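Local coordinates for protein putative primosome component (Streptococcus pyogenes serotype M3, PDB 2QGZ) that probably acts as a helicase loader of the DnaI type, an ATP-binding primosome component thought to help bring the replicative helicase onto DNA, at residues K116-I121 with K165-A170; M134-A139 with R290-E295; V215-L220 with P250-S255. All coordinates share one frame; numbering follows the deposited sequence.

Interaction 1 (K116-I121 with K165-A170); sequences KSYRHI and KSYLLA. With PO4 (phosphate ion), chain B.
Tyr-118 and Ile-121 reach out of the loop that follows strand 109-112 and pack onto the first turns of helix 165-179. The close packing lies round Tyr-167. CD1 of Ile-121 sits over one face of that ring, a CH-pi contact 3.7 Å from the centroid, and CD1 also rests 3.8 Å from CB of Ala-170. The Tyr-167 ring presents its edge to the face of Tyr-118 in a T-shaped pair, planes at 86° and centroids 5.1 Å apart. The helix start looks like a Walker A P-loop: the backbone N of Lys-165 and of Ser-166 are hydrogen-bonded to a phosphate ion, probably from the crystallisation liquor, that Gly-162 N also holds. Ser-166 links Tyr-118 to the phosphate: its OG accepts a hydrogen bond of 2.7 Å from Tyr-118 OH, at the edge of the tyrosine ring, and donates to phosphate O4 at 2.8 Å. A chi1 of 61°, with OG between backbone N and carbonyl carbon, lets it serve both. Lys-165 bends back at chi3 and chi4, bringing NZ to phosphate O3 at 2.9 Å. The solvent side is looser: exposed Ser-117 brings OG no nearer than 4.4 Å to Tyr-167 OH.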
loop_
_atom_site.group_PDB
_atom_site.type_symbol
_atom_site.label_atom_id
_atom_site.label_comp_id
_atom_site.label_asym_id
_atom_site.label_seq_id
_atom_site.Cartn_x
_atom_site.Cartn_y
_atom_site.Cartn_z
ATOM N N LYS A 116 1.398 15.056 5.142
ATOM C CA LYS A 116 2.454 14.695 6.078
ATOM C C LYS A 116 2.025 13.836 7.263
ATOM O O LYS A 116 2.848 13.135 7.845
ATOM C CB LYS A 116 3.140 15.966 6.594
ATOM C CG LYS A 116 3.818 16.781 5.489
ATOM C CD LYS A 116 4.491 18.052 6.013
ATOM C CE LYS A 116 5.667 17.742 6.941
ATOM N NZ LYS A 116 6.243 18.986 7.534
ATOM N N SER A 117 0.749 13.881 7.629
ATOM C CA SER A 117 0.286 13.093 8.767
ATOM C C SER A 117 0.457 11.581 8.590
ATOM O O SER A 117 0.573 10.861 9.574
ATOM C CB SER A 117 -1.172 13.414 9.085
ATOM O OG SER A 117 -1.994 13.161 7.965
ATOM N N TYR A 118 0.494 11.104 7.346
ATOM C CA TYR A 118 0.661 9.672 7.071
ATOM C C TYR A 118 2.026 9.137 7.453
ATOM O O TYR A 118 2.288 7.947 7.325
ATOM C CB TYR A 118 0.438 9.362 5.591
ATOM C CG TYR A 118 -1.002 9.208 5.203
ATOM C CD1 TYR A 118 -1.778 10.313 4.870
ATOM C CD2 TYR A 118 -1.600 7.948 5.172
ATOM C CE1 TYR A 118 -3.115 10.168 4.514
ATOM C CE2 TYR A 118 -2.927 7.795 4.818
ATOM C CZ TYR A 118 -3.681 8.907 4.492
ATOM O OH TYR A 118 -5.012 8.758 4.166
ATOM N N ARG A 119 2.893 10.022 7.914
ATOM C CA ARG A 119 4.246 9.654 8.299
ATOM C C ARG A 119 4.331 9.596 9.826
ATOM O O ARG A 119 5.355 9.216 10.393
ATOM C CB ARG A 119 5.213 10.697 7.721
ATOM C CG ARG A 119 6.695 10.440 7.934
ATOM C CD ARG A 119 7.514 11.057 6.791
ATOM N NE ARG A 119 7.199 12.465 6.590
ATOM C CZ ARG A 119 7.164 13.053 5.401
ATOM N NH1 ARG A 119 7.429 12.352 4.306
ATOM N NH2 ARG A 119 6.845 14.338 5.305
ATOM N N HIS A 120 3.229 9.952 10.487
ATOM C CA HIS A 120 3.185 9.952 11.947
ATOM C C HIS A 120 2.021 9.143 12.526
ATOM O O HIS A 120 1.402 9.558 13.511
ATOM C CB HIS A 120 3.114 11.396 12.468
ATOM C CG HIS A 120 4.205 12.280 11.945
ATOM N ND1 HIS A 120 5.537 12.074 12.237
ATOM C CD2 HIS A 120 4.161 13.360 11.128
ATOM C CE1 HIS A 120 6.266 12.989 11.623
ATOM N NE2 HIS A 120 5.455 13.782 10.943
ATOM N N ILE A 121 1.726 7.991 11.931
ATOM C CA ILE A 121 0.638 7.147 12.420
ATOM C C ILE A 121 1.187 5.905 13.107
ATOM O O ILE A 121 1.926 5.132 12.500
ATOM C CB ILE A 121 -0.294 6.720 11.270
ATOM C CG1 ILE A 121 -0.839 7.971 10.574
ATOM C CG2 ILE A 121 -1.441 5.890 11.812
ATOM C CD1 ILE A 121 -1.767 7.689 9.427
ATOM N N LYS A 165 -8.361 2.746 6.024
ATOM C CA LYS A 165 -7.607 1.657 5.419
ATOM C C LYS A 165 -6.164 2.082 5.199
ATOM O O LYS A 165 -5.242 1.328 5.500
ATOM C CB LYS A 165 -8.255 1.219 4.104
ATOM C CG LYS A 165 -9.621 0.555 4.309
ATOM C CD LYS A 165 -10.183 -0.010 3.015
ATOM C CE LYS A 165 -10.217 1.039 1.908
ATOM N NZ LYS A 165 -11.006 2.266 2.277
ATOM N N SER A 166 -5.972 3.300 4.700
ATOM C CA SER A 166 -4.626 3.804 4.457
ATOM C C SER A 166 -3.872 4.055 5.768
ATOM O O SER A 166 -2.654 3.881 5.841
ATOM C CB SER A 166 -4.680 5.090 3.610
ATOM O OG SER A 166 -5.410 6.127 4.263
ATOM N N TYR A 167 -4.595 4.459 6.805
ATOM C CA TYR A 167 -3.986 4.716 8.112
ATOM C C TYR A 167 -3.383 3.444 8.703
ATOM O O TYR A 167 -2.256 3.454 9.210
ATOM C CB TYR A 167 -5.033 5.288 9.072
ATOM C CG TYR A 167 -5.196 6.791 8.979
ATOM C CD1 TYR A 167 -5.071 7.456 7.763
ATOM C CD2 TYR A 167 -5.503 7.544 10.106
ATOM C CE1 TYR A 167 -5.248 8.835 7.671
ATOM C CE2 TYR A 167 -5.687 8.924 10.026
ATOM C CZ TYR A 167 -5.557 9.563 8.806
ATOM O OH TYR A 167 -5.745 10.928 8.725
ATOM N N LEU A 168 -4.147 2.356 8.631
ATOM C CA LEU A 168 -3.724 1.049 9.131
ATOM C C LEU A 168 -2.381 0.658 8.487
ATOM O O LEU A 168 -1.450 0.230 9.166
ATOM C CB LEU A 168 -4.786 0.004 8.780
ATOM C CG LEU A 168 -4.865 -1.354 9.480
ATOM C CD1 LEU A 168 -5.320 -2.378 8.459
ATOM C CD2 LEU A 168 -3.533 -1.775 10.065
ATOM N N LEU A 169 -2.303 0.800 7.169
ATOM C CA LEU A 169 -1.094 0.477 6.420
ATOM C C LEU A 169 0.031 1.452 6.763
ATOM O O LEU A 169 1.201 1.073 6.804
ATOM C CB LEU A 169 -1.402 0.494 4.919
ATOM C CG LEU A 169 -1.620 -0.857 4.223
ATOM C CD1 LEU A 169 -2.322 -1.837 5.145
ATOM C CD2 LEU A 169 -2.410 -0.645 2.934
ATOM N N ALA A 170 -0.321 2.707 7.018
ATOM C CA ALA A 170 0.684 3.694 7.394
ATOM C C ALA A 170 1.249 3.326 8.773
ATOM O O ALA A 170 2.444 3.530 9.049
ATOM C CB ALA A 170 0.076 5.074 7.432
HETATM P P PO4 B . -9.007 5.175 3.605
HETATM O O1 PO4 B . -8.123 4.546 2.578
HETATM O O2 PO4 B . -9.895 6.180 2.942
HETATM O O3 PO4 B . -9.860 4.117 4.257
HETATM O O4 PO4 B . -8.166 5.836 4.632
#

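Interaction 2 (M134-A139 with R290-E295)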
loop_
_atom_site.group_PDB
_atom_site.type_symbol
_atom_site.label_atom_id
_atom_site.label_comp_id
_atom_site.label_asym_id
_atom_site.label_seq_id
_atom_site.Cartn_x
_atom_site.Cartn_y
_atom_site.Cartn_z
ATOM N N MET A 134 -9.857 -6.875 13.476
ATOM C CA MET A 134 -9.081 -7.799 14.301
ATOM C C MET A 134 -8.228 -8.620 13.336
ATOM O O MET A 134 -7.039 -8.814 13.551
ATOM C CB MET A 134 -10.019 -8.730 15.058
ATOM C CG MET A 134 -9.641 -9.008 16.501
ATOM S SD MET A 134 -10.971 -9.955 17.330
ATOM C CE MET A 134 -12.227 -8.675 17.595
ATOM N N GLU A 135 -8.860 -9.091 12.264
ATOM C CA GLU A 135 -8.184 -9.889 11.248
ATOM C C GLU A 135 -7.108 -9.085 10.517
ATOM O O GLU A 135 -5.961 -9.518 10.434
ATOM C CB GLU A 135 -9.208 -10.433 10.240
ATOM C CG GLU A 135 -10.058 -11.582 10.763
ATOM C CD GLU A 135 -11.189 -11.979 9.807
ATOM O OE1 GLU A 135 -12.186 -11.225 9.697
ATOM O OE2 GLU A 135 -11.080 -13.045 9.158
ATOM N N ALA A 136 -7.473 -7.912 10.003
ATOM C CA ALA A 136 -6.521 -7.067 9.287
ATOM C C ALA A 136 -5.354 -6.639 10.182
ATOM O O ALA A 136 -4.202 -6.667 9.760
ATOM C CB ALA A 136 -7.226 -5.836 8.713
ATOM N N PHE A 137 -5.650 -6.256 11.417
ATOM C CA PHE A 137 -4.613 -5.826 12.354
ATOM C C PHE A 137 -3.687 -7.008 12.643
ATOM O O PHE A 137 -2.470 -6.874 12.720
ATOM C CB PHE A 137 -5.262 -5.339 13.642
ATOM C CG PHE A 137 -4.321 -4.643 14.567
ATOM C CD1 PHE A 137 -3.836 -3.375 14.259
ATOM C CD2 PHE A 137 -3.942 -5.236 15.767
ATOM C CE1 PHE A 137 -2.994 -2.710 15.131
ATOM C CE2 PHE A 137 -3.095 -4.571 16.651
ATOM C CZ PHE A 137 -2.621 -3.308 16.335
ATOM N N SER A 138 -4.288 -8.175 12.792
ATOM C CA SER A 138 -3.552 -9.399 13.050
ATOM C C SER A 138 -2.549 -9.656 11.909
ATOM O O SER A 138 -1.385 -9.989 12.153
ATOM C CB SER A 138 -4.552 -10.559 13.181
ATOM O OG SER A 138 -3.908 -11.813 13.280
ATOM N N ALA A 139 -2.997 -9.488 10.665
ATOM C CA ALA A 139 -2.122 -9.706 9.511
ATOM C C ALA A 139 -1.003 -8.661 9.404
ATOM O O ALA A 139 0.106 -8.971 8.979
ATOM C CB ALA A 139 -2.940 -9.714 8.231
ATOM N N ARG A 290 -3.059 -10.349 -0.485
ATOM C CA ARG A 290 -4.245 -11.086 -0.068
ATOM C C ARG A 290 -5.352 -10.078 0.221
ATOM O O ARG A 290 -5.119 -9.061 0.863
ATOM C CB ARG A 290 -3.929 -11.927 1.169
ATOM C CG ARG A 290 -2.987 -13.104 0.885
ATOM C CD ARG A 290 -3.710 -14.208 0.088
ATOM N NE ARG A 290 -2.805 -15.197 -0.507
ATOM C CZ ARG A 290 -2.035 -14.973 -1.574
ATOM N NH1 ARG A 290 -2.052 -13.789 -2.178
ATOM N NH2 ARG A 290 -1.252 -15.937 -2.046
ATOM N N GLU A 291 -6.551 -10.365 -0.264
ATOM C CA GLU A 291 -7.704 -9.479 -0.101
ATOM C C GLU A 291 -8.277 -9.486 1.313
ATOM O O GLU A 291 -8.466 -10.545 1.895
ATOM C CB GLU A 291 -8.788 -9.901 -1.087
ATOM C CG GLU A 291 -9.819 -8.855 -1.434
ATOM C CD GLU A 291 -10.915 -9.416 -2.341
ATOM O OE1 GLU A 291 -11.620 -8.615 -2.996
ATOM O OE2 GLU A 291 -11.077 -10.658 -2.395
ATOM N N PHE A 292 -8.545 -8.300 1.858
ATOM C CA PHE A 292 -9.121 -8.162 3.204
ATOM C C PHE A 292 -10.204 -7.093 3.169
ATOM O O PHE A 292 -9.952 -5.966 2.746
ATOM C CB PHE A 292 -8.072 -7.720 4.238
ATOM C CG PHE A 292 -7.256 -8.842 4.821
ATOM C CD1 PHE A 292 -6.277 -9.484 4.069
ATOM C CD2 PHE A 292 -7.448 -9.238 6.136
ATOM C CE1 PHE A 292 -5.500 -10.507 4.625
ATOM C CE2 PHE A 292 -6.680 -10.255 6.699
ATOM C CZ PHE A 292 -5.704 -10.891 5.943
ATOM N N HIS A 293 -11.411 -7.444 3.599
ATOM C CA HIS A 293 -12.492 -6.470 3.633
ATOM C C HIS A 293 -12.443 -5.801 5.001
ATOM O O HIS A 293 -12.483 -6.473 6.040
ATOM C CB HIS A 293 -13.857 -7.140 3.437
ATOM C CG HIS A 293 -14.977 -6.168 3.220
ATOM N ND1 HIS A 293 -16.304 -6.540 3.243
ATOM C CD2 HIS A 293 -14.965 -4.838 2.959
ATOM C CE1 HIS A 293 -17.062 -5.482 3.009
ATOM N NE2 HIS A 293 -16.273 -4.436 2.833
ATOM N N LEU A 294 -12.339 -4.479 4.997
ATOM C CA LEU A 294 -12.270 -3.718 6.232
ATOM C C LEU A 294 -13.558 -2.929 6.450
ATOM O O LEU A 294 -14.071 -2.290 5.533
ATOM C CB LEU A 294 -11.081 -2.759 6.177
ATOM C CG LEU A 294 -10.642 -2.165 7.513
ATOM C CD1 LEU A 294 -9.979 -3.262 8.332
ATOM C CD2 LEU A 294 -9.661 -1.015 7.287
ATOM N N GLU A 295 -14.086 -2.974 7.664
ATOM C CA GLU A 295 -15.303 -2.237 7.979
ATOM C C GLU A 295 -15.133 -1.409 9.245
ATOM O O GLU A 295 -14.316 -1.730 10.115
ATOM C CB GLU A 295 -16.485 -3.197 8.145
ATOM C CG GLU A 295 -16.633 -4.163 6.978
ATOM C CD GLU A 295 -17.938 -4.935 7.003
ATOM O OE1 GLU A 295 -18.979 -4.373 6.583
ATOM O OE2 GLU A 295 -17.923 -6.104 7.449
#
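This is an apolar helix-on-sheet contact at one margin of the parallel sheet of a P-loop NTPase fold, where helix 131-146 packs against strand 289-293, the outermost strand on that side within the chain. The short segments run roughly antiparallel, at 143°, and their axes come within 8.9 Å. Phe-292 does most of the work: with CG beside its backbone N (chi1 -84°), the ring stands up from the strand against the turn made by Glu-135, Ala-136 and Ala-139. Its far end, CZ, meets CB of Ala-139 at 3.8 Å, while CD2 lies against the helix backbone, 3.9 Å from CA of Ala-136. CE2 comes beside the carbonyl of Glu-135, whose O is already taken within the helix by the N of Ala-139. The ring approaches all of these obliquely.

On the sheet side, backbone bonds from Phe-292 to Tyr-156 and Tyr-158 fix the strand against strand 154-158, and the Phe-292 side chain also touches Leu-157. Further along, the chain keeps close to the helix, with Glu-295 N hydrogen-bonded to Ser-132 OG. A second apolar touch comes from one branch of Leu-294, CD1, which lies 3.8 Å from CB of Ala-136.

Interaction 3 (V215-L220 with P250-S255); sequences VPVLIL and PTFFTS
Strands 217-221 and 251-255 are parallel neighbours in the middle of the six-stranded sheet of this P-loop NTPase fold, their short segments inclined by 14°. Leu-218 pairs with Thr-251, Ile-219 with Phe-252 and Leu-220 with Phe-253.

The backbone bonds make a ladder that alternates across the gap. It begins with a weak bond from Leu-218 N to Pro-250 O, and Phe-252 N then gives a nearly straight one (175°) to Leu-218 O at 2.8 Å. Leu-220 N returns to Phe-252 O at 3.0 Å. The last, Thr-254 N to Leu-220 O, is longer at 3.3 Å and more bent. CA-H...O contacts from Thr-251 to Leu-218 O and from Phe-253 to Leu-220 O fill in between them.

Polar side chains look beyond the pair. Thr-251 OG1 is bonded to Arg-244 of helix 237-247 and to Leu-249 O, whereas Thr-254 OG1 is held by Asp-222 N and Asp-221 OD1, near the phosphate of the probable Walker A loop.

The apolar contacts divide between the two faces of the sheet. On the face of Ile-219 and Phe-252, covered by Met-172 of helix 165-179, CD1 of Ile-219 lies only 3.3 Å from CB of Phe-252, because the isoleucine, with CG1 set beside the backbone N (chi1 -53°), turns its end toward the neighbouring strand. The same phenylalanine receives CG1 of Val-217 at CE1. On the face of Leu-220 and Phe-253 the two side chains run side by side, and CD1 of Leu-220 meets CE2 of Phe-253 at 3.4 Å.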
loop_
_atom_site.group_PDB
_atom_site.type_symbol
_atom_site.label_atom_id
_atom_site.label_comp_id
_atom_site.label_asym_id
_atom_site.label_seq_id
_atom_site.Cartn_x
_atom_site.Cartn_y
_atom_site.Cartn_z
ATOM N N VAL A 215 11.633 0.174 -3.890
ATOM C CA VAL A 215 11.585 0.349 -2.443
ATOM C C VAL A 215 11.231 -0.982 -1.779
ATOM O O VAL A 215 10.468 -1.777 -2.325
ATOM C CB VAL A 215 10.563 1.420 -2.025
ATOM C CG1 VAL A 215 10.991 2.776 -2.582
ATOM C CG2 VAL A 215 9.164 1.039 -2.510
ATOM N N PRO A 216 11.791 -1.248 -0.594
ATOM C CA PRO A 216 11.529 -2.500 0.128
ATOM C C PRO A 216 10.057 -2.861 0.300
ATOM O O PRO A 216 9.675 -4.019 0.143
ATOM C CB PRO A 216 12.221 -2.270 1.464
ATOM C CG PRO A 216 13.375 -1.387 1.084
ATOM C CD PRO A 216 12.719 -0.391 0.165
ATOM N N VAL A 217 9.243 -1.872 0.640
ATOM C CA VAL A 217 7.817 -2.079 0.847
ATOM C C VAL A 217 7.093 -0.907 0.213
ATOM O O VAL A 217 7.390 0.245 0.513
ATOM C CB VAL A 217 7.459 -2.116 2.340
ATOM C CG1 VAL A 217 5.969 -2.260 2.505
ATOM C CG2 VAL A 217 8.163 -3.262 3.014
ATOM N N LEU A 218 6.137 -1.212 -0.654
ATOM C CA LEU A 218 5.389 -0.190 -1.366
ATOM C C LEU A 218 3.893 -0.295 -1.086
ATOM O O LEU A 218 3.311 -1.392 -1.145
ATOM C CB LEU A 218 5.651 -0.331 -2.869
ATOM C CG LEU A 218 4.879 0.624 -3.777
ATOM C CD1 LEU A 218 5.314 2.068 -3.512
ATOM C CD2 LEU A 218 5.132 0.249 -5.230
ATOM N N ILE A 219 3.278 0.844 -0.779
ATOM C CA ILE A 219 1.854 0.900 -0.501
ATOM C C ILE A 219 1.202 1.728 -1.609
ATOM O O ILE A 219 1.522 2.906 -1.767
ATOM C CB ILE A 219 1.556 1.623 0.840
ATOM C CG1 ILE A 219 2.363 1.008 1.994
ATOM C CG2 ILE A 219 0.052 1.613 1.108
ATOM C CD1 ILE A 219 2.039 -0.424 2.305
ATOM N N LEU A 220 0.297 1.124 -2.371
ATOM C CA LEU A 220 -0.398 1.847 -3.437
ATOM C C LEU A 220 -1.809 2.208 -2.940
ATOM O O LEU A 220 -2.739 1.408 -3.051
ATOM C CB LEU A 220 -0.477 0.975 -4.700
ATOM C CG LEU A 220 0.884 0.544 -5.252
ATOM C CD1 LEU A 220 0.692 -0.411 -6.400
ATOM C CD2 LEU A 220 1.670 1.756 -5.716
ATOM N N PRO A 250 7.449 -6.948 -1.303
ATOM C CA PRO A 250 6.112 -6.822 -0.709
ATOM C C PRO A 250 5.384 -5.585 -1.221
ATOM O O PRO A 250 5.917 -4.477 -1.173
ATOM C CB PRO A 250 6.404 -6.728 0.785
ATOM C CG PRO A 250 7.707 -7.472 0.932
ATOM C CD PRO A 250 8.483 -6.982 -0.253
ATOM N N THR A 251 4.154 -5.770 -1.684
ATOM C CA THR A 251 3.375 -4.673 -2.229
ATOM C C THR A 251 1.973 -4.695 -1.647
ATOM O O THR A 251 1.310 -5.731 -1.647
ATOM C CB THR A 251 3.311 -4.809 -3.750
ATOM O OG1 THR A 251 4.647 -4.957 -4.253
ATOM C CG2 THR A 251 2.650 -3.593 -4.384
ATOM N N PHE A 252 1.531 -3.553 -1.131
ATOM C CA PHE A 252 0.202 -3.452 -0.540
ATOM C C PHE A 252 -0.680 -2.524 -1.374
ATOM O O PHE A 252 -0.183 -1.790 -2.218
ATOM C CB PHE A 252 0.291 -2.900 0.884
ATOM C CG PHE A 252 1.079 -3.763 1.829
ATOM C CD1 PHE A 252 2.444 -3.964 1.642
ATOM C CD2 PHE A 252 0.454 -4.370 2.919
ATOM C CE1 PHE A 252 3.179 -4.759 2.531
ATOM C CE2 PHE A 252 1.177 -5.166 3.811
ATOM C CZ PHE A 252 2.541 -5.362 3.619
ATOM N N PHE A 253 -1.987 -2.566 -1.135
ATOM C CA PHE A 253 -2.933 -1.715 -1.849
ATOM C C PHE A 253 -4.121 -1.408 -0.946
ATOM O O PHE A 253 -4.368 -2.113 0.027
ATOM C CB PHE A 253 -3.518 -2.413 -3.089
ATOM C CG PHE A 253 -2.510 -3.077 -3.978
ATOM C CD1 PHE A 253 -1.968 -4.315 -3.638
ATOM C CD2 PHE A 253 -2.144 -2.487 -5.193
ATOM C CE1 PHE A 253 -1.075 -4.968 -4.498
ATOM C CE2 PHE A 253 -1.249 -3.129 -6.068
ATOM C CZ PHE A 253 -0.714 -4.375 -5.718
ATOM N N THR A 254 -4.852 -0.353 -1.276
ATOM C CA THR A 254 -6.082 -0.012 -0.565
ATOM C C THR A 254 -7.031 0.322 -1.716
ATOM O O THR A 254 -6.599 0.801 -2.769
ATOM C CB THR A 254 -5.965 1.233 0.336
ATOM O OG1 THR A 254 -5.710 2.375 -0.473
ATOM C CG2 THR A 254 -4.848 1.075 1.356
ATOM N N SER A 255 -8.318 0.083 -1.536
ATOM C CA SER A 255 -9.251 0.363 -2.612
ATOM C C SER A 255 -10.693 0.393 -2.108
ATOM O O SER A 255 -10.983 -0.068 -1.006
ATOM C CB SER A 255 -9.093 -0.717 -3.696
ATOM O OG SER A 255 -9.984 -0.518 -4.778
#

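From the N terminus, 116-121 comes first, in a loop, and helix 131-146 then brings 134-139. Interaction 1 closes next, when the chain reaches helix 165-179. Interaction 3 opens later and closes over helix 237-247, wholly within the long span that interaction 2 completes at 290-295. Interactions 1 and 2 therefore cross, while 1 and 3 follow in series. Helix 165-179 joins them in space: Lys-165 CG packs on Leu-294 CD2 at 3.4 Å, and Leu-169 CD2 on Thr-254 CG2, also at 3.4 Å. Interaction 1 ties the loop after strand 109-112 to the start of helix 165-179, interaction 3 builds the middle of the sheet, and interaction 2 covers one end strand.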